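Local coordinates for alpha-Amylase (Thermotoga maritima, PDB 2B5D), which is a glycoside hydrolase family 57 protein whose chain joins a barrel-like domain of parallel strands to a largely helical remainder, at residues Asp50-Met55 against Thr134-Ile139; Gly127-Gln132 against His173-Pro178; Arg263-Asp268 against Thr287-His292. One frame throughout, in Å; residues are numbered along the deposited sequence.

Interaction 1 (Asp50-Met55 against Thr134-Ile139); sequences DFRLTM and TGKLEI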
loop_
_atom_site.group_PDB
_atom_site.type_symbol
_atom_site.label_atom_id
_atom_site.label_comp_id
_atom_site.label_asym_id
_atom_site.label_seq_id
_atom_site.Cartn_x
_atom_site.Cartn_y
_atom_site.Cartn_z
ATOM N N ASP A 50 27.322 -40.139 -20.973
ATOM C CA ASP A 50 26.021 -40.769 -20.924
ATOM C C ASP A 50 25.297 -40.313 -19.673
ATOM O O ASP A 50 25.925 -40.080 -18.640
ATOM C CB ASP A 50 26.178 -42.288 -20.914
ATOM C CG ASP A 50 24.908 -43.012 -21.348
ATOM O OD1 ASP A 50 24.274 -42.600 -22.354
ATOM O OD2 ASP A 50 24.548 -44.011 -20.686
ATOM N N PHE A 51 23.974 -40.203 -19.772
ATOM C CA PHE A 51 23.125 -39.872 -18.635
ATOM C C PHE A 51 21.750 -40.503 -18.879
ATOM O O PHE A 51 21.448 -40.915 -19.992
ATOM C CB PHE A 51 23.030 -38.331 -18.469
ATOM C CG PHE A 51 22.156 -37.660 -19.512
ATOM C CD1 PHE A 51 22.668 -37.345 -20.779
ATOM C CD2 PHE A 51 20.813 -37.387 -19.238
ATOM C CE1 PHE A 51 21.855 -36.765 -21.744
ATOM C CE2 PHE A 51 19.991 -36.813 -20.195
ATOM C CZ PHE A 51 20.511 -36.496 -21.444
ATOM N N ARG A 52 20.944 -40.587 -17.825
ATOM C CA ARG A 52 19.495 -40.813 -17.941
ATOM C C ARG A 52 18.773 -39.821 -17.026
ATOM O O ARG A 52 19.063 -39.739 -15.833
ATOM C CB ARG A 52 19.088 -42.237 -17.541
ATOM C CG ARG A 52 19.538 -43.359 -18.447
ATOM C CD ARG A 52 19.065 -43.181 -19.868
ATOM N NE ARG A 52 19.399 -44.366 -20.628
ATOM C CZ ARG A 52 20.520 -44.528 -21.318
ATOM N NH1 ARG A 52 20.727 -45.668 -21.951
ATOM N NH2 ARG A 52 21.433 -43.565 -21.385
ATOM N N LEU A 53 17.809 -39.098 -17.591
ATOM C CA LEU A 53 17.099 -38.057 -16.845
ATOM C C LEU A 53 15.703 -37.864 -17.401
ATOM O O LEU A 53 15.490 -37.880 -18.622
ATOM C CB LEU A 53 17.894 -36.733 -16.883
ATOM C CG LEU A 53 17.268 -35.453 -16.326
ATOM C CD1 LEU A 53 17.303 -35.455 -14.824
ATOM C CD2 LEU A 53 17.891 -34.151 -16.924
ATOM N N THR A 54 14.761 -37.719 -16.482
ATOM C CA THR A 54 13.396 -37.361 -16.782
ATOM C C THR A 54 13.086 -35.934 -16.334
ATOM O O THR A 54 13.489 -35.506 -15.267
ATOM C CB THR A 54 12.420 -38.346 -16.099
ATOM O OG1 THR A 54 12.934 -39.686 -16.230
ATOM C CG2 THR A 54 11.031 -38.265 -16.714
ATOM N N MET A 55 12.364 -35.191 -17.158
ATOM C CA MET A 55 11.995 -33.830 -16.796
ATOM C C MET A 55 10.647 -33.454 -17.406
ATOM O O MET A 55 10.221 -34.028 -18.368
ATOM C CB MET A 55 13.090 -32.818 -17.217
ATOM C CG MET A 55 13.264 -32.689 -18.699
ATOM S SD MET A 55 14.592 -31.583 -19.217
ATOM C CE MET A 55 14.006 -29.953 -18.697
ATOM N N THR A 134 17.451 -39.474 -28.434
ATOM C CA THR A 134 18.475 -40.427 -28.009
ATOM C C THR A 134 17.993 -41.407 -26.951
ATOM O O THR A 134 18.558 -42.489 -26.838
ATOM C CB THR A 134 19.791 -39.750 -27.530
ATOM O OG1 THR A 134 19.613 -39.192 -26.211
ATOM C CG2 THR A 134 20.256 -38.668 -28.528
ATOM N N GLY A 135 16.954 -41.060 -26.187
ATOM C CA GLY A 135 16.482 -41.934 -25.101
ATOM C C GLY A 135 17.178 -41.685 -23.766
ATOM O O GLY A 135 16.823 -42.265 -22.741
ATOM N N LYS A 136 18.166 -40.805 -23.773
ATOM C CA LYS A 136 18.873 -40.402 -22.565
ATOM C C LYS A 136 18.022 -39.438 -21.734
ATOM O O LYS A 136 18.115 -39.420 -20.490
ATOM C CB LYS A 136 20.202 -39.740 -22.931
ATOM C CG LYS A 136 21.087 -40.569 -23.865
ATOM C CD LYS A 136 22.535 -40.087 -23.853
ATOM C CE LYS A 136 22.797 -39.057 -24.961
ATOM N NZ LYS A 136 24.074 -39.373 -25.695
ATOM N N LEU A 137 17.198 -38.653 -22.425
ATOM C CA LEU A 137 16.259 -37.741 -21.780
ATOM C C LEU A 137 14.833 -38.209 -22.057
ATOM O O LEU A 137 14.529 -38.701 -23.149
ATOM C CB LEU A 137 16.438 -36.316 -22.304
ATOM C CG LEU A 137 15.636 -35.210 -21.629
ATOM C CD1 LEU A 137 16.130 -34.963 -20.166
ATOM C CD2 LEU A 137 15.787 -33.971 -22.440
ATOM N N GLU A 138 13.986 -38.061 -21.043
ATOM C CA GLU A 138 12.569 -38.325 -21.115
ATOM C C GLU A 138 11.884 -37.049 -20.571
ATOM O O GLU A 138 12.195 -36.577 -19.448
ATOM C CB GLU A 138 12.254 -39.601 -20.303
ATOM C CG GLU A 138 10.819 -39.864 -19.912
ATOM C CD GLU A 138 9.902 -40.204 -21.090
ATOM O OE1 GLU A 138 8.707 -40.432 -20.815
ATOM O OE2 GLU A 138 10.325 -40.236 -22.278
ATOM N N ILE A 139 11.035 -36.456 -21.419
ATOM C CA ILE A 139 10.297 -35.223 -21.136
ATOM C C ILE A 139 8.812 -35.523 -21.069
ATOM O O ILE A 139 8.219 -35.973 -22.048
ATOM C CB ILE A 139 10.467 -34.176 -22.266
ATOM C CG1 ILE A 139 11.921 -34.012 -22.680
ATOM C CG2 ILE A 139 9.802 -32.875 -21.904
ATOM C CD1 ILE A 139 12.051 -33.317 -23.971
#

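Interaction 2 (Gly127-Gln132 against His173-Pro178); sequences GFKKYQ and HMKKHP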
loop_
_atom_site.group_PDB
_atom_site.type_symbol
_atom_site.label_atom_id
_atom_site.label_comp_id
_atom_site.label_asym_id
_atom_site.label_seq_id
_atom_site.Cartn_x
_atom_site.Cartn_y
_atom_site.Cartn_z
ATOM N N GLY A 127 16.850 -28.418 -28.825
ATOM C CA GLY A 127 17.902 -29.113 -28.080
ATOM C C GLY A 127 17.369 -30.181 -27.133
ATOM O O GLY A 127 17.880 -31.288 -27.065
ATOM N N PHE A 128 16.333 -29.850 -26.386
ATOM C CA PHE A 128 15.720 -30.821 -25.506
ATOM C C PHE A 128 15.072 -31.975 -26.280
ATOM O O PHE A 128 15.074 -33.124 -25.817
ATOM C CB PHE A 128 14.720 -30.138 -24.558
ATOM C CG PHE A 128 15.383 -29.354 -23.470
ATOM C CD1 PHE A 128 15.522 -27.958 -23.572
ATOM C CD2 PHE A 128 15.905 -30.005 -22.350
ATOM C CE1 PHE A 128 16.156 -27.214 -22.545
ATOM C CE2 PHE A 128 16.533 -29.278 -21.327
ATOM C CZ PHE A 128 16.664 -27.883 -21.427
ATOM N N LYS A 129 14.516 -31.648 -27.441
ATOM C CA LYS A 129 13.847 -32.622 -28.295
ATOM C C LYS A 129 14.866 -33.660 -28.766
ATOM O O LYS A 129 14.586 -34.864 -28.806
ATOM C CB LYS A 129 13.203 -31.900 -29.478
ATOM C CG LYS A 129 12.439 -32.766 -30.431
ATOM C CD LYS A 129 11.941 -31.937 -31.621
ATOM C CE LYS A 129 11.139 -32.792 -32.590
ATOM N NZ LYS A 129 11.113 -32.201 -33.953
ATOM N N LYS A 130 16.065 -33.167 -29.070
ATOM C CA LYS A 130 17.143 -33.973 -29.630
ATOM C C LYS A 130 17.689 -34.966 -28.606
ATOM O O LYS A 130 18.082 -36.077 -28.951
ATOM C CB LYS A 130 18.223 -33.047 -30.188
ATOM C CG LYS A 130 19.569 -33.664 -30.435
ATOM C CD LYS A 130 20.531 -32.638 -31.002
ATOM C CE LYS A 130 21.859 -32.666 -30.267
ATOM N NZ LYS A 130 21.855 -31.645 -29.193
ATOM N N TYR A 131 17.686 -34.585 -27.340
ATOM C CA TYR A 131 18.082 -35.526 -26.319
ATOM C C TYR A 131 16.984 -36.526 -25.982
ATOM O O TYR A 131 17.287 -37.658 -25.592
ATOM C CB TYR A 131 18.711 -34.819 -25.105
ATOM C CG TYR A 131 20.036 -34.162 -25.473
ATOM C CD1 TYR A 131 21.194 -34.922 -25.671
ATOM C CD2 TYR A 131 20.126 -32.788 -25.643
ATOM C CE1 TYR A 131 22.405 -34.326 -26.018
ATOM C CE2 TYR A 131 21.333 -32.182 -26.001
ATOM C CZ TYR A 131 22.465 -32.955 -26.192
ATOM O OH TYR A 131 23.654 -32.326 -26.544
ATOM N N GLN A 132 15.717 -36.148 -26.161
ATOM C CA GLN A 132 14.656 -37.139 -26.017
ATOM C C GLN A 132 14.823 -38.242 -27.072
ATOM O O GLN A 132 14.664 -39.420 -26.753
ATOM C CB GLN A 132 13.242 -36.545 -26.053
ATOM C CG GLN A 132 12.166 -37.546 -25.654
ATOM C CD GLN A 132 10.800 -36.923 -25.304
ATOM O OE1 GLN A 132 10.153 -36.240 -26.123
ATOM N NE2 GLN A 132 10.347 -37.182 -24.104
ATOM N N HIS A 173 4.825 -29.034 -30.052
ATOM C CA HIS A 173 6.242 -28.701 -29.975
ATOM C C HIS A 173 7.150 -29.887 -30.152
ATOM O O HIS A 173 8.244 -29.745 -30.686
ATOM C CB HIS A 173 6.591 -28.060 -28.626
ATOM C CG HIS A 173 5.974 -26.718 -28.403
ATOM N ND1 HIS A 173 5.041 -26.487 -27.413
ATOM C CD2 HIS A 173 6.170 -25.529 -29.020
ATOM C CE1 HIS A 173 4.689 -25.215 -27.425
ATOM N NE2 HIS A 173 5.348 -24.613 -28.402
ATOM N N MET A 174 6.749 -31.045 -29.632
ATOM C CA MET A 174 7.683 -32.150 -29.571
ATOM C C MET A 174 7.532 -33.102 -30.749
ATOM O O MET A 174 8.428 -33.903 -31.015
ATOM C CB MET A 174 7.570 -32.885 -28.230
ATOM C CG MET A 174 7.983 -32.052 -27.013
ATOM S SD MET A 174 9.750 -31.712 -26.851
ATOM C CE MET A 174 9.951 -30.151 -27.705
ATOM N N LYS A 175 6.420 -33.001 -31.472
ATOM C CA LYS A 175 6.153 -33.904 -32.605
ATOM C C LYS A 175 6.056 -35.383 -32.164
ATOM O O LYS A 175 6.463 -36.281 -32.908
ATOM C CB LYS A 175 7.206 -33.750 -33.738
ATOM C CG LYS A 175 7.670 -32.335 -34.035
ATOM C CD LYS A 175 6.545 -31.517 -34.653
ATOM C CE LYS A 175 6.965 -30.068 -34.871
ATOM N NZ LYS A 175 5.738 -29.181 -35.016
ATOM N N LYS A 176 5.472 -35.624 -30.991
ATOM C CA LYS A 176 5.421 -36.936 -30.371
ATOM C C LYS A 176 4.369 -36.795 -29.298
ATOM O O LYS A 176 4.259 -35.726 -28.694
ATOM C CB LYS A 176 6.784 -37.210 -29.707
ATOM C CG LYS A 176 6.977 -38.553 -29.028
ATOM C CD LYS A 176 8.434 -38.637 -28.478
ATOM C CE LYS A 176 8.744 -40.000 -27.835
ATOM N NZ LYS A 176 10.201 -40.158 -27.509
ATOM N N HIS A 177 3.593 -37.846 -29.055
ATOM C CA HIS A 177 2.660 -37.841 -27.928
ATOM C C HIS A 177 3.515 -37.946 -26.634
ATOM O O HIS A 177 4.557 -38.590 -26.628
ATOM C CB HIS A 177 1.645 -38.966 -28.036
ATOM C CG HIS A 177 0.337 -38.696 -27.337
ATOM N ND1 HIS A 177 0.108 -39.014 -26.008
ATOM C CD2 HIS A 177 -0.828 -38.170 -27.798
ATOM C CE1 HIS A 177 -1.130 -38.680 -25.678
ATOM N NE2 HIS A 177 -1.724 -38.170 -26.750
ATOM N N PRO A 178 3.120 -37.235 -25.572
ATOM C CA PRO A 178 3.803 -37.476 -24.289
ATOM C C PRO A 178 3.393 -38.834 -23.674
ATOM O O PRO A 178 2.211 -39.212 -23.759
ATOM C CB PRO A 178 3.306 -36.319 -23.408
ATOM C CG PRO A 178 1.980 -35.995 -23.938
ATOM C CD PRO A 178 2.089 -36.187 -25.455
#

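Interaction 3 (Arg263-Asp268 against Thr287-His292); sequences RDIGFD and TGIKYH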
loop_
_atom_site.group_PDB
_atom_site.type_symbol
_atom_site.label_atom_id
_atom_site.label_comp_id
_atom_site.label_asym_id
_atom_site.label_seq_id
_atom_site.Cartn_x
_atom_site.Cartn_y
_atom_site.Cartn_z
ATOM N N ARG A 263 24.347 -11.492 -3.420
ATOM C CA ARG A 263 25.330 -10.445 -3.656
ATOM C C ARG A 263 25.585 -10.358 -5.134
ATOM O O ARG A 263 25.911 -11.353 -5.795
ATOM C CB ARG A 263 26.626 -10.674 -2.885
ATOM C CG ARG A 263 26.500 -10.349 -1.406
ATOM C CD ARG A 263 26.645 -8.864 -1.156
ATOM N NE ARG A 263 27.640 -8.728 -0.110
ATOM C CZ ARG A 263 28.814 -8.132 -0.237
ATOM N NH1 ARG A 263 29.650 -8.141 0.799
ATOM N NH2 ARG A 263 29.154 -7.523 -1.365
ATOM N N ASP A 264 25.427 -9.151 -5.651
ATOM C CA ASP A 264 25.397 -8.933 -7.078
ATOM C C ASP A 264 25.865 -7.507 -7.304
ATOM O O ASP A 264 25.615 -6.646 -6.478
ATOM C CB ASP A 264 23.963 -9.158 -7.602
ATOM C CG ASP A 264 23.899 -9.274 -9.106
ATOM O OD1 ASP A 264 24.002 -8.233 -9.784
ATOM O OD2 ASP A 264 23.717 -10.406 -9.620
ATOM N N ILE A 265 26.552 -7.269 -8.416
ATOM C CA ILE A 265 27.137 -5.949 -8.688
ATOM C C ILE A 265 26.087 -4.862 -8.934
ATOM O O ILE A 265 26.410 -3.676 -8.929
ATOM C CB ILE A 265 28.140 -5.983 -9.852
ATOM C CG1 ILE A 265 27.439 -6.409 -11.144
ATOM C CG2 ILE A 265 29.292 -6.867 -9.476
ATOM C CD1 ILE A 265 28.210 -6.113 -12.392
ATOM N N GLY A 266 24.840 -5.278 -9.139
ATOM C CA GLY A 266 23.743 -4.359 -9.373
ATOM C C GLY A 266 23.343 -3.689 -8.083
ATOM O O GLY A 266 22.594 -2.727 -8.101
ATOM N N PHE A 267 23.847 -4.201 -6.961
ATOM C CA PHE A 267 23.567 -3.633 -5.646
ATOM C C PHE A 267 24.823 -2.970 -5.072
ATOM O O PHE A 267 24.739 -2.117 -4.175
ATOM C CB PHE A 267 23.052 -4.716 -4.694
ATOM C CG PHE A 267 21.683 -5.246 -5.053
ATOM C CD1 PHE A 267 21.537 -6.288 -5.971
ATOM C CD2 PHE A 267 20.534 -4.704 -4.471
ATOM C CE1 PHE A 267 20.276 -6.781 -6.298
ATOM C CE2 PHE A 267 19.257 -5.195 -4.799
ATOM C CZ PHE A 267 19.136 -6.238 -5.712
ATOM N N ASP A 268 25.975 -3.357 -5.621
ATOM C CA ASP A 268 27.281 -2.952 -5.109
ATOM C C ASP A 268 27.973 -1.904 -5.961
ATOM O O ASP A 268 28.516 -0.935 -5.433
ATOM C CB ASP A 268 28.200 -4.167 -4.971
ATOM C CG ASP A 268 27.685 -5.172 -3.963
ATOM O OD1 ASP A 268 28.168 -6.330 -3.992
ATOM O OD2 ASP A 268 26.794 -4.807 -3.155
ATOM N N THR A 287 21.948 -8.705 -11.616
ATOM C CA THR A 287 22.514 -8.650 -12.964
ATOM C C THR A 287 22.868 -10.045 -13.466
ATOM O O THR A 287 22.834 -10.319 -14.671
ATOM C CB THR A 287 23.801 -7.758 -13.015
ATOM O OG1 THR A 287 24.799 -8.291 -12.136
ATOM C CG2 THR A 287 23.510 -6.329 -12.599
ATOM N N GLY A 288 23.242 -10.920 -12.536
ATOM C CA GLY A 288 23.686 -12.257 -12.907
ATOM C C GLY A 288 25.176 -12.441 -12.749
ATOM O O GLY A 288 25.689 -13.562 -12.792
ATOM N N ILE A 289 25.884 -11.334 -12.580
ATOM C CA ILE A 289 27.288 -11.424 -12.229
ATOM C C ILE A 289 27.539 -11.096 -10.758
ATOM O O ILE A 289 27.318 -9.966 -10.290
ATOM C CB ILE A 289 28.294 -10.782 -13.282
ATOM C CG1 ILE A 289 29.595 -10.304 -12.595
ATOM C CG2 ILE A 289 27.627 -9.783 -14.279
ATOM C CD1 ILE A 289 29.627 -8.896 -12.282
ATOM N N LYS A 290 27.985 -12.142 -10.060
ATOM C CA LYS A 290 28.066 -12.213 -8.600
ATOM C C LYS A 290 29.430 -12.769 -8.175
ATOM O O LYS A 290 29.882 -13.781 -8.716
ATOM C CB LYS A 290 26.972 -13.147 -8.057
ATOM C CG LYS A 290 25.604 -13.075 -8.713
ATOM C CD LYS A 290 24.605 -13.749 -7.811
ATOM C CE LYS A 290 23.374 -14.214 -8.553
ATOM N NZ LYS A 290 22.299 -13.198 -8.561
ATOM N N TYR A 291 30.057 -12.137 -7.186
ATOM C CA TYR A 291 31.462 -12.407 -6.845
ATOM C C TYR A 291 31.749 -13.035 -5.481
ATOM O O TYR A 291 32.869 -13.384 -5.192
ATOM C CB TYR A 291 32.260 -11.098 -6.955
ATOM C CG TYR A 291 32.385 -10.503 -8.361
ATOM C CD1 TYR A 291 31.983 -9.212 -8.615
ATOM C CD2 TYR A 291 32.957 -11.234 -9.410
ATOM C CE1 TYR A 291 32.112 -8.660 -9.891
ATOM C CE2 TYR A 291 33.103 -10.683 -10.694
ATOM C CZ TYR A 291 32.688 -9.407 -10.914
ATOM O OH TYR A 291 32.824 -8.855 -12.164
ATOM N N HIS A 292 30.744 -13.186 -4.634
ATOM C CA HIS A 292 30.957 -13.707 -3.285
ATOM C C HIS A 292 30.515 -15.156 -3.117
ATOM O O HIS A 292 29.659 -15.657 -3.871
ATOM C CB HIS A 292 30.290 -12.795 -2.264
ATOM C CG HIS A 292 30.735 -11.358 -2.371
ATOM N ND1 HIS A 292 30.334 -10.524 -3.400
ATOM C CD2 HIS A 292 31.568 -10.624 -1.595
ATOM C CE1 HIS A 292 30.876 -9.331 -3.229
ATOM N NE2 HIS A 292 31.623 -9.365 -2.139
HETATM O O HOH W 1 27.664 -13.299 -4.991
#

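Interaction 1 (Asp50-Met55 against Thr134-Ile139)
Leu-53 to Met-55 runs parallel to Leu-137 to Ile-139, the short strand axes approaching to 4.7 Å at 18°, and three backbone bonds join them: Leu-53 N to Lys-136 O at 2.9 Å, Glu-138 N to Leu-53 O, and Met-55 N to Glu-138 O. Ahead of the strands, the Phe-51 ring and the Lys-136 chain meet at about a right angle. Lys-136 CB stands over one ring face, 3.8 Å from the Phe-51 centroid and 22° off its normal, a CH-pi contact. Phe-51 CG sits between backbone N and carbonyl carbon (chi1 74°), which lays the ring against Lys-136, just ahead of the other strand. On one face of the sheet, Leu-53 and Leu-137 point the same way, Leu-53 CD2 lying 3.8 Å from Leu-137 CD1, and Met-55 SD meets the same Leu-137 CD1. The opposite face carries Thr-54 CG2 against Glu-138 CG, 3.6 Å apart. Phe-51 O and Asp-50 OD1 both lie in the guanidinium plane of Arg-52 and accept from its NH2, the second as a salt bridge, while NE pairs with Glu-384. Strand 3-11 flanks 53-57 on the other side, within the parallel sheet of the barrel-like family 57 domain.

Interaction 2 (Gly127-Gln132 against His173-Pro178)
Lys-129 reaches from helix 125-134 to the end of helix 156-174, where it meets Met-174 and Lys-175. Most of the contact is van der Waals. The Lys-129 chain is extended throughout, with CG anti to the backbone N (chi1 -178°), and this straight form carries its far end to the other segment: CE lies 3.3 Å from Met-174 O, and NZ comes 3.4 Å from Lys-175 CG. Nearer the helix, Lys-129 CB touches the methyl CE of Met-174 at 4.1 Å; the Met-174 chain folds at chi2 and chi3 to bring that methyl across. The backbones are closest here too, with 6.3 Å between Lys-129 CA and Met-174 CA.

The second group of contacts is polar in composition but makes no hydrogen bond across the segments. Lys-176, also fully extended, crosses Gln-132 obliquely, so that its NZ lies 3.8 Å from Gln-132 CG and its CD 3.8 Å from Gln-132 OE1. The Gln-132 amide is engaged elsewhere: NE2 donates to Tyr-170 OH, which ties the glutamine to helix 156-174 itself.

Charge forms the third element. Lys-129 NZ and Lys-175 NZ are 6.3 Å apart, and Lys-175 NZ bonds back to Lys-172 O at the end of its own helix. Lys-175 has left helical geometry with positive phi, and the chain turns there. With like charges in proximity and no hydrogen bond or salt bridge between the segments, contact is mainly van der Waals, through lysine and methionine carbons and Gln-132, with the Gln-132 to Tyr-170 bond as a polar tie beside it; the ammonium groups would be expected to favour solvent or partners beyond the contact.

Interaction 3 (Arg263-Asp268 against Thr287-His292)
Asp-264 CG lies anti to the backbone N (chi1 -166°), which turns the carboxylate to Thr-287, whose OG1 sits between its own N and carbonyl carbon (chi1 60°). Both carboxylate oxygens accept several donors. OD1 of Asp-264 takes Thr-287 N at 2.8 Å from above the carboxylate plane and, through its anti lone pair, Gly-266 N, an N-cap bond. OD2 of Asp-264 uses its syn lone pair for Gly-288 N at 3.0 Å, takes a weak second bond from Thr-287 N, and forms a salt bridge with Lys-290 NZ, whose hydrogen bond is weak. These bonds fix the carboxylate's rotation. Thr-287 OG1 also accepts from Ile-289 N, closing an ST turn. At the other end, the Arg-263 guanidinium lies over the His-292 ring, planes 42° apart, with NH2 3.1 Å from CE1 of His-292; the same NH2 bonds Asp-268 OD1 at 3.0 Å, nearly in the guanidinium plane. One water bridges Arg-263 O and His-292 N. Separately, Ile-265 CG2 meets Tyr-291 CE1 at 3.4 Å. Helix 68-91 packs on Ile-265 and Ile-289 and its Glu-88 takes the Tyr-291 hydroxyl, while helix 97-119 lies against the Tyr-291 side chain.

How the interactions relate
Interactions 1 and 2 are neighbours, their centres 11 Å apart, and along the chain their segments alternate: helix 125-134 leads into strand 137-142, which leads on to helix 156-174. Gln-132 ties them together, its NE2 lying 3.2 Å from Ile-139 O in a probable hydrogen bond. Packing adds to this where Ile-139 CD1 lies 3.5 Å from Phe-128 O. Thus interaction 1 is strand pairing in the sheet, and interaction 2 joins the helix before strand 137-142 to the end of the helix after it and the following loop. Interaction 3 stands apart, 34 Å from interaction 1 and 36 Å from interaction 2 between centres, with nearest atoms about 21 and 19 Å away. It follows both in sequence.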